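Side-chain contacts in delta-1-pyrroline-5-carboxylate dehydrogenase, mitochondrial (Mus musculus, PDB 4E3X), which catalyses the NAD+-dependent oxidation of L-glutamate gamma-semialdehyde to L-glutamate, the second step in the mitochondrial breakdown of proline: residues 118-121 and 122-125; 170-173 and 174-178; 467-470 and 471-474. All blocks are in the same frame, centred on the assembly; numbering follows the deposited sequence.

Contact 1. Residues 118-121 and 122-125; sequences LKPM and ADRA
R124 folds back over K119, P120 and M121 at the first turn of helix 121-136, where P120 holds the N-cap position. Its CB lies 3.7 Å from M121 O, and its CG passes P120 O and touches CB of K119 at 4.1 Å. A bend at chi3 (-64°) swings NE to the carbonyl of L225 and lays the guanidinium back toward the loop, with the CA of M121 over one face. NH1 reaches the carbonyls of W116 and D117 in the last turn of helix 99-118; K119 O is also close to NH1, at 3.2 Å, but at an angle too poor for a bond. Arginine suits this place because several donors on one flat group can satisfy backbone oxygens at a helix end and in a loop.

The backbone starts the helix in the usual way: R124 N bonds to P120 O at 3.2 Å and A125 N to M121 O at 2.8 Å. Proline fits the N-cap position: it has no N-H to give, and no earlier helical carbonyl there would ask for one. D123 sets OD2 against P120 CD at 3.5 Å, and its carboxylate probably interacts favourably with the positive end of the helix dipole. The small A125 faces helix 155-180.

M121 sends CG anti to its own backbone N (chi1 -172°), then bends twice, which brings its sulfur alongside NH2 of R124: R124 NH2 makes a weak hydrogen bond to M121 SD, 3.4 Å long.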
ATOM      1  N   LEU B 118     -16.092  12.560   7.777  1.00  8.61           N
ATOM      2  CA  LEU B 118     -16.097  14.022   7.656  1.00  9.81           C
ATOM      3  C   LEU B 118     -15.624  14.745   8.920  1.00 10.97           C
ATOM      4  O   LEU B 118     -15.337  15.946   8.881  1.00 12.70           O
ATOM      5  CB  LEU B 118     -17.486  14.533   7.263  1.00 10.92           C
ATOM      6  CG  LEU B 118     -17.866  14.318   5.796  1.00 13.03           C
ATOM      7  CD1 LEU B 118     -19.361  14.532   5.585  1.00 14.49           C
ATOM      8  CD2 LEU B 118     -17.072  15.246   4.887  1.00 13.68           C
ATOM      9  N   LYS B 119     -15.557  14.033  10.041  1.00 11.48           N
ATOM     10  CA  LYS B 119     -15.040  14.629  11.271  1.00 13.29           C
ATOM     11  C   LYS B 119     -13.595  15.058  11.074  1.00 13.74           C
ATOM     12  O   LYS B 119     -12.824  14.356  10.427  1.00 14.55           O
ATOM     13  CB  LYS B 119     -15.063  13.614  12.406  1.00 15.84           C
ATOM     14  CG  LYS B 119     -16.351  13.501  13.167  1.00 19.33           C
ATOM     15  CD  LYS B 119     -16.087  12.754  14.469  1.00 21.37           C
ATOM     16  CE  LYS B 119     -17.358  12.558  15.252  1.00 21.84           C
ATOM     17  NZ  LYS B 119     -17.989  13.868  15.551  1.00 22.67           N
ATOM     18  N   PRO B 120     -13.204  16.198  11.652  1.00 14.20           N
ATOM     19  CA  PRO B 120     -11.790  16.582  11.583  1.00 14.75           C
ATOM     20  C   PRO B 120     -10.878  15.509  12.182  1.00 13.43           C
ATOM     21  O   PRO B 120     -11.220  14.884  13.189  1.00 12.89           O
ATOM     22  CB  PRO B 120     -11.737  17.857  12.423  1.00 15.70           C
ATOM     23  CG  PRO B 120     -13.113  18.433  12.301  1.00 15.89           C
ATOM     24  CD  PRO B 120     -14.034  17.244  12.274  1.00 14.95           C
ATOM     25  N   MET B 121      -9.736  15.286  11.539  1.00 13.64           N
ATOM     26  CA  MET B 121      -8.768  14.296  11.997  1.00 14.10           C
ATOM     27  C   MET B 121      -8.434  14.494  13.474  1.00 14.77           C
ATOM     28  O   MET B 121      -8.304  13.531  14.219  1.00 14.58           O
ATOM     29  CB  MET B 121      -7.488  14.374  11.156  1.00 15.09           C
ATOM     30  CG  MET B 121      -6.472  13.255  11.425  1.00 16.58           C
ATOM     31  SD  MET B 121      -6.814  11.687  10.584  1.00 18.83           S
ATOM     32  CE  MET B 121      -6.321  12.072   8.904  1.00 19.69           C
ATOM     33  N   ALA B 122      -8.322  15.748  13.899  1.00 16.22           N
ATOM     34  CA  ALA B 122      -7.984  16.060  15.282  1.00 17.05           C
ATOM     35  C   ALA B 122      -9.036  15.566  16.273  1.00 16.91           C
ATOM     36  O   ALA B 122      -8.703  15.157  17.382  1.00 17.00           O
ATOM     37  CB  ALA B 122      -7.768  17.553  15.444  1.00 17.88           C
ATOM     38  N   ASP B 123     -10.305  15.610  15.872  1.00 15.56           N
ATOM     39  CA  ASP B 123     -11.385  15.129  16.724  1.00 15.88           C
ATOM     40  C   ASP B 123     -11.380  13.606  16.829  1.00 14.21           C
ATOM     41  O   ASP B 123     -11.660  13.044  17.889  1.00 14.86           O
ATOM     42  CB  ASP B 123     -12.741  15.624  16.215  1.00 17.70           C
ATOM     43  CG  ASP B 123     -12.874  17.135  16.279  1.00 21.39           C
ATOM     44  OD1 ASP B 123     -11.993  17.788  16.877  1.00 23.52           O
ATOM     45  OD2 ASP B 123     -13.860  17.672  15.741  1.00 23.53           O
ATOM     46  N   ARG B 124     -11.073  12.931  15.730  1.00 10.96           N
ATOM     47  CA  ARG B 124     -10.925  11.483  15.802  1.00  9.93           C
ATOM     48  C   ARG B 124      -9.718  11.115  16.667  1.00  9.67           C
ATOM     49  O   ARG B 124      -9.788  10.201  17.496  1.00 10.08           O
ATOM     50  CB  ARG B 124     -10.818  10.867  14.404  1.00  9.28           C
ATOM     51  CG  ARG B 124     -12.045  11.128  13.534  1.00  8.96           C
ATOM     52  CD  ARG B 124     -12.062  10.232  12.309  1.00  8.84           C
ATOM     53  NE  ARG B 124     -10.946  10.485  11.404  1.00  7.59           N
ATOM     54  CZ  ARG B 124     -11.064  10.992  10.180  1.00  8.52           C
ATOM     55  NH1 ARG B 124     -12.254  11.336   9.704  1.00  8.66           N
ATOM     56  NH2 ARG B 124      -9.986  11.165   9.432  1.00 10.15           N
ATOM     57  N   ALA B 125      -8.619  11.844  16.493  1.00  8.69           N
ATOM     58  CA  ALA B 125      -7.405  11.577  17.260  1.00 10.43           C
ATOM     59  C   ALA B 125      -7.639  11.736  18.762  1.00 10.43           C
ATOM     60  O   ALA B 125      -7.064  11.006  19.571  1.00 10.98           O
ATOM     61  CB  ALA B 125      -6.262  12.473  16.791  1.00 11.04           C
TER

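Contact 2. Residues 170-173 and 174-178; sequences FRFN and AKFAV
F172 and F176 stand one helical turn apart on helix 155-180, joined through both backbone and side chains. F176 N donates to F172 O at 2.8 Å in a nearly straight bond (167°), approaching close to the line of the carbonyl. The same oxygen lies against one face of the F176 ring, 3.1 Å from CG and displaced toward the rim, because CG of F176 is anti to its own carbonyl carbon (chi1 -63°) and the ring leans back over the preceding turn. The ring's far end completes the apolar contact: CE2 of F176 is 3.9 Å from CB of F172, and CZ comes up at the edge of the F172 ring.

N173 meets the F176 ring differently. Its OD1 lies at the ring edge, in the ring plane and 3.8 Å from CD2, with the amide turned 65° from the ring, so the oxygen faces the slightly positive C-H rim.

The other amides find their acceptors four residues back. K175 N binds R171 O at 3.0 Å and A177 N binds N173 O at 2.9 Å, each donor somewhat tilted from the carbonyl plane; A174 N reaches F170 O over a longer 3.2 Å from above that plane. The charged ends turn outward from the turn itself: R171 forms a salt bridge with E35, while K175 NZ hydrogen-bonds L30 O and forms a salt bridge with E179. A174 and A177 present little bulk where helix 121-136 and the M226 loop press in.

The unbroken i to i+4 backbone bonds are those of an alpha helix, with F172 and F176 as an i to i+4 side-chain contact along it, here packed between helices 121-136 and 213-225 of the aldehyde dehydrogenase fold.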
ATOM      1  N   PHE B 170      -1.809   4.166  20.186  1.00  6.50           N
ATOM      2  CA  PHE B 170      -2.840   5.195  20.189  1.00  6.52           C
ATOM      3  C   PHE B 170      -2.237   6.599  20.105  1.00  6.97           C
ATOM      4  O   PHE B 170      -2.712   7.433  19.327  1.00  7.46           O
ATOM      5  CB  PHE B 170      -3.740   5.060  21.420  1.00  6.71           C
ATOM      6  CG  PHE B 170      -4.726   3.927  21.344  1.00  7.79           C
ATOM      7  CD1 PHE B 170      -4.800   3.099  20.230  1.00  8.87           C
ATOM      8  CD2 PHE B 170      -5.587   3.692  22.403  1.00  9.14           C
ATOM      9  CE1 PHE B 170      -5.724   2.063  20.174  1.00  9.60           C
ATOM     10  CE2 PHE B 170      -6.513   2.661  22.351  1.00 10.46           C
ATOM     11  CZ  PHE B 170      -6.577   1.842  21.237  1.00 10.12           C
ATOM     12  N   ARG B 171      -1.184   6.864  20.872  1.00  7.00           N
ATOM     13  CA  ARG B 171      -0.585   8.207  20.873  1.00  7.22           C
ATOM     14  C   ARG B 171       0.206   8.507  19.602  1.00  6.74           C
ATOM     15  O   ARG B 171       0.041   9.570  18.998  1.00  7.31           O
ATOM     16  CB  ARG B 171       0.290   8.452  22.103  1.00  7.36           C
ATOM     17  CG  ARG B 171      -0.453   8.416  23.418  1.00  8.46           C
ATOM     18  CD  ARG B 171       0.233   9.314  24.442  1.00  9.03           C
ATOM     19  NE  ARG B 171      -0.310   9.159  25.793  1.00  9.99           N
ATOM     20  CZ  ARG B 171       0.300   8.491  26.774  1.00 10.47           C
ATOM     21  NH1 ARG B 171       1.474   7.902  26.559  1.00 10.57           N
ATOM     22  NH2 ARG B 171      -0.274   8.394  27.966  1.00 11.08           N
ATOM     23  N   PHE B 172       1.073   7.583  19.200  1.00  6.77           N
ATOM     24  CA  PHE B 172       1.888   7.798  18.010  1.00  6.52           C
ATOM     25  C   PHE B 172       1.061   7.823  16.727  1.00  6.55           C
ATOM     26  O   PHE B 172       1.297   8.669  15.864  1.00  7.45           O
ATOM     27  CB  PHE B 172       3.019   6.776  17.918  1.00  7.04           C
ATOM     28  CG  PHE B 172       4.198   7.111  18.789  1.00  7.97           C
ATOM     29  CD1 PHE B 172       5.276   7.832  18.286  1.00  9.44           C
ATOM     30  CD2 PHE B 172       4.221   6.727  20.120  1.00  9.73           C
ATOM     31  CE1 PHE B 172       6.364   8.153  19.099  1.00 10.20           C
ATOM     32  CE2 PHE B 172       5.302   7.048  20.933  1.00 10.25           C
ATOM     33  CZ  PHE B 172       6.376   7.750  20.417  1.00  9.78           C
ATOM     34  N   ASN B 173       0.094   6.922  16.581  1.00  6.71           N
ATOM     35  CA  ASN B 173      -0.759   6.983  15.394  1.00  6.33           C
ATOM     36  C   ASN B 173      -1.561   8.287  15.351  1.00  6.30           C
ATOM     37  O   ASN B 173      -1.748   8.866  14.286  1.00  7.30           O
ATOM     38  CB  ASN B 173      -1.677   5.772  15.275  1.00  6.93           C
ATOM     39  CG  ASN B 173      -0.958   4.558  14.742  1.00  7.99           C
ATOM     40  OD1 ASN B 173      -0.067   4.675  13.894  1.00  9.59           O
ATOM     41  ND2 ASN B 173      -1.345   3.379  15.225  1.00  9.82           N
ATOM     42  N   ALA B 174      -2.019   8.770  16.509  1.00  6.56           N
ATOM     43  CA  ALA B 174      -2.676  10.076  16.552  1.00  7.56           C
ATOM     44  C   ALA B 174      -1.739  11.178  16.052  1.00  7.77           C
ATOM     45  O   ALA B 174      -2.138  12.021  15.249  1.00  8.52           O
ATOM     46  CB  ALA B 174      -3.163  10.387  17.953  1.00  8.59           C
ATOM     47  N   LYS B 175      -0.492  11.176  16.524  1.00  7.90           N
ATOM     48  CA  LYS B 175       0.488  12.141  16.033  1.00  8.41           C
ATOM     49  C   LYS B 175       0.690  12.017  14.527  1.00  8.22           C
ATOM     50  O   LYS B 175       0.631  13.015  13.809  1.00  8.77           O
ATOM     51  CB  LYS B 175       1.831  11.970  16.751  1.00  9.48           C
ATOM     52  CG  LYS B 175       2.953  12.836  16.183  1.00 10.29           C
ATOM     53  CD  LYS B 175       4.310  12.445  16.750  1.00 11.59           C
ATOM     54  CE  LYS B 175       5.428  13.300  16.160  1.00 12.81           C
ATOM     55  NZ  LYS B 175       5.304  14.730  16.572  1.00 12.75           N
ATOM     56  N   PHE B 176       0.909  10.794  14.048  1.00  7.89           N
ATOM     57  CA  PHE B 176       1.165  10.578  12.630  1.00  8.35           C
ATOM     58  C   PHE B 176      -0.015  11.066  11.786  1.00  7.70           C
ATOM     59  O   PHE B 176       0.170  11.688  10.740  1.00  8.76           O
ATOM     60  CB  PHE B 176       1.430   9.096  12.347  1.00  9.09           C
ATOM     61  CG  PHE B 176       2.659   8.540  13.028  1.00 10.04           C
ATOM     62  CD1 PHE B 176       3.781   9.326  13.238  1.00 11.15           C
ATOM     63  CD2 PHE B 176       2.686   7.218  13.453  1.00 10.70           C
ATOM     64  CE1 PHE B 176       4.910   8.795  13.859  1.00 12.57           C
ATOM     65  CE2 PHE B 176       3.801   6.682  14.067  1.00 11.59           C
ATOM     66  CZ  PHE B 176       4.909   7.475  14.283  1.00 11.79           C
ATOM     67  N   ALA B 177      -1.228  10.803  12.258  1.00  8.00           N
ATOM     68  CA  ALA B 177      -2.435  11.182  11.519  1.00  8.20           C
ATOM     69  C   ALA B 177      -2.687  12.693  11.506  1.00  9.07           C
ATOM     70  O   ALA B 177      -3.003  13.268  10.461  1.00  9.88           O
ATOM     71  CB  ALA B 177      -3.639  10.450  12.062  1.00  7.76           C
ATOM     72  N   VAL B 178      -2.551  13.336  12.662  1.00  9.80           N
ATOM     73  CA  VAL B 178      -2.737  14.778  12.726  1.00 10.70           C
ATOM     74  C   VAL B 178      -1.706  15.485  11.843  1.00 10.72           C
ATOM     75  O   VAL B 178      -2.031  16.429  11.109  1.00 12.39           O
ATOM     76  CB  VAL B 178      -2.667  15.281  14.188  1.00 12.42           C
ATOM     77  CG1 VAL B 178      -2.433  16.789  14.247  1.00 14.57           C
ATOM     78  CG2 VAL B 178      -3.932  14.879  14.946  1.00 13.60           C
TER

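Contact 3. Residues 467-470 and 471-474; sequences LKLV and DSTT. Unlike the reference sequence in segment 467-470: K468 (reference Gln).
A chi1 of -67° sets OG1 of T473 beside its own backbone N and anti to the carbonyl carbon, the rotation that turns the hydroxyl back onto L469 O. T473 OG1 donates to L469 O at 2.6 Å, from above the carbonyl plane. The backbone amide T473 N reaches that same oxygen at 3.0 Å from the opposite face, so two donors of one residue grip a single acceptor; S472 N adds a weak bond. A valine in place of T473 would keep the branched shape but would probably leave L469 O without its hydroxyl donor, held mainly by the amide. Threonine suits the C-terminal end of the helix because the hydroxyl helps satisfy a carbonyl there.

D471 N binds L467 O at 3.2 Å and S472 N binds K468 O at 2.9 Å, in the carbonyl plane. With CG anti to its backbone N, D471 directs its carboxylate away from the turn, where OD1 forms a salt bridge with R524. V470 O takes a hydrogen bond from R353, and a water lies 2.8 Å from V470 O. That water accepts from T474 N at 2.9 Å, bridging the helix to the chain leaving it, while T474 OG1 bonds Y476 N at the start of the next strand.

V470, branched and apolar, packs on F320, F322 and Y355, while L467 meets F322. Helix 463-472 thus lies on strands 319-323 and 351-357 as the connection of a beta-alpha-beta crossover between the parallel strands 452-458 and 476-483; near its C-terminal end a threonine hydroxyl bonds the carbonyl four residues back.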
ATOM      1  N   LEU B 467      25.846 -17.896   7.352  1.00 10.64           N
ATOM      2  CA  LEU B 467      24.998 -16.725   7.129  1.00 10.57           C
ATOM      3  C   LEU B 467      24.056 -16.937   5.945  1.00 10.12           C
ATOM      4  O   LEU B 467      22.894 -16.550   6.005  1.00 10.36           O
ATOM      5  CB  LEU B 467      25.846 -15.466   6.925  1.00 11.76           C
ATOM      6  CG  LEU B 467      26.465 -14.851   8.187  1.00 13.11           C
ATOM      7  CD1 LEU B 467      27.538 -13.825   7.847  1.00 15.01           C
ATOM      8  CD2 LEU B 467      25.396 -14.234   9.088  1.00 13.28           C
ATOM      9  N   LYS B 468      24.545 -17.553   4.872  1.00 10.15           N
ATOM     10  CA  LYS B 468      23.658 -17.860   3.748  1.00 10.35           C
ATOM     11  C   LYS B 468      22.532 -18.816   4.159  1.00 10.11           C
ATOM     12  O   LYS B 468      21.376 -18.638   3.764  1.00 10.31           O
ATOM     13  CB  LYS B 468      24.441 -18.400   2.552  1.00 11.78           C
ATOM     14  CG  LYS B 468      25.347 -17.363   1.922  1.00 13.49           C
ATOM     15  CD  LYS B 468      26.048 -17.922   0.693  1.00 15.12           C
ATOM     16  CE  LYS B 468      26.765 -16.828  -0.087  1.00 17.98           C
ATOM     17  NZ  LYS B 468      27.826 -16.170   0.718  1.00 19.92           N
ATOM     18  N   LEU B 469      22.865 -19.811   4.975  1.00 10.67           N
ATOM     19  CA  LEU B 469      21.848 -20.717   5.495  1.00 11.07           C
ATOM     20  C   LEU B 469      20.825 -20.007   6.377  1.00 10.56           C
ATOM     21  O   LEU B 469      19.637 -20.319   6.319  1.00 10.89           O
ATOM     22  CB  LEU B 469      22.488 -21.881   6.255  1.00 13.06           C
ATOM     23  CG  LEU B 469      23.269 -22.859   5.374  1.00 15.60           C
ATOM     24  CD1 LEU B 469      23.856 -23.988   6.210  1.00 16.75           C
ATOM     25  CD2 LEU B 469      22.374 -23.403   4.272  1.00 17.43           C
ATOM     26  N   VAL B 470      21.277 -19.058   7.195  1.00 10.17           N
ATOM     27  CA  VAL B 470      20.342 -18.298   8.025  1.00 10.10           C
ATOM     28  C   VAL B 470      19.291 -17.650   7.119  1.00 10.34           C
ATOM     29  O   VAL B 470      18.096 -17.676   7.399  1.00 10.93           O
ATOM     30  CB  VAL B 470      21.053 -17.208   8.863  1.00 10.80           C
ATOM     31  CG1 VAL B 470      20.024 -16.335   9.583  1.00 11.26           C
ATOM     32  CG2 VAL B 470      22.021 -17.839   9.856  1.00 12.07           C
ATOM     33  N   ASP B 471      19.756 -17.102   6.004  1.00  9.72           N
ATOM     34  CA  ASP B 471      18.909 -16.394   5.066  1.00  9.75           C
ATOM     35  C   ASP B 471      17.979 -17.294   4.239  1.00 10.33           C
ATOM     36  O   ASP B 471      16.858 -16.894   3.932  1.00 10.96           O
ATOM     37  CB  ASP B 471      19.801 -15.557   4.144  1.00 11.29           C
ATOM     38  CG  ASP B 471      19.022 -14.856   3.064  1.00 13.42           C
ATOM     39  OD1 ASP B 471      18.219 -13.957   3.383  1.00 13.39           O
ATOM     40  OD2 ASP B 471      19.220 -15.201   1.887  1.00 16.16           O
ATOM     41  N   SER B 472      18.434 -18.496   3.882  1.00  9.52           N
ATOM     42  CA  SER B 472      17.709 -19.329   2.920  1.00 11.38           C
ATOM     43  C   SER B 472      16.907 -20.480   3.520  1.00 11.77           C
ATOM     44  O   SER B 472      16.074 -21.072   2.836  1.00 13.94           O
ATOM     45  CB  SER B 472      18.684 -19.904   1.894  1.00 12.97           C
ATOM     46  OG  SER B 472      19.493 -20.894   2.502  1.00 14.31           O
ATOM     47  N   THR B 473      17.153 -20.808   4.785  1.00 10.74           N
ATOM     48  CA  THR B 473      16.572 -22.019   5.365  1.00 11.07           C
ATOM     49  C   THR B 473      15.052 -21.965   5.509  1.00 11.09           C
ATOM     50  O   THR B 473      14.359 -22.955   5.247  1.00 12.61           O
ATOM     51  CB  THR B 473      17.232 -22.370   6.713  1.00 11.42           C
ATOM     52  OG1 THR B 473      18.597 -22.736   6.474  1.00 12.80           O
ATOM     53  CG2 THR B 473      16.515 -23.534   7.392  1.00 12.43           C
ATOM     54  N   THR B 474      14.524 -20.809   5.897  1.00 10.01           N
ATOM     55  CA  THR B 474      13.098 -20.697   6.170  1.00  9.49           C
ATOM     56  C   THR B 474      12.381 -19.875   5.111  1.00  8.70           C
ATOM     57  O   THR B 474      13.007 -19.280   4.236  1.00  9.63           O
ATOM     58  CB  THR B 474      12.815 -20.062   7.553  1.00 10.27           C
ATOM     59  OG1 THR B 474      12.847 -18.630   7.445  1.00 10.22           O
ATOM     60  CG2 THR B 474      13.815 -20.560   8.595  1.00 10.60           C
TER
HETATM   61  O   HOH W   1      15.519 -18.103   6.490  1.00  9.96           O

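In the fold
Contacts 1 and 2 belong to neighbouring helices and touch, their centres 11 Å apart: M121 CG lies 3.6 Å from A177 O, and A125 CB meets A174 CB at 3.9 Å, where helix 121-136 presses on helix 155-180. Contact 2 is nearer the working parts: the side chain of F170 is about 11 Å from that of NAD+-binding S208, that of F172 about 12 Å from substrate-binding S513, and that of N173 about 12 Å from a bound proline. Contact 3 stands apart on the sheet with strands 319-323 and 351-357, its centre about 37 Å from that of contact 2 and 46 Å from that of contact 1, which lies on the opposite side of the chain's centre.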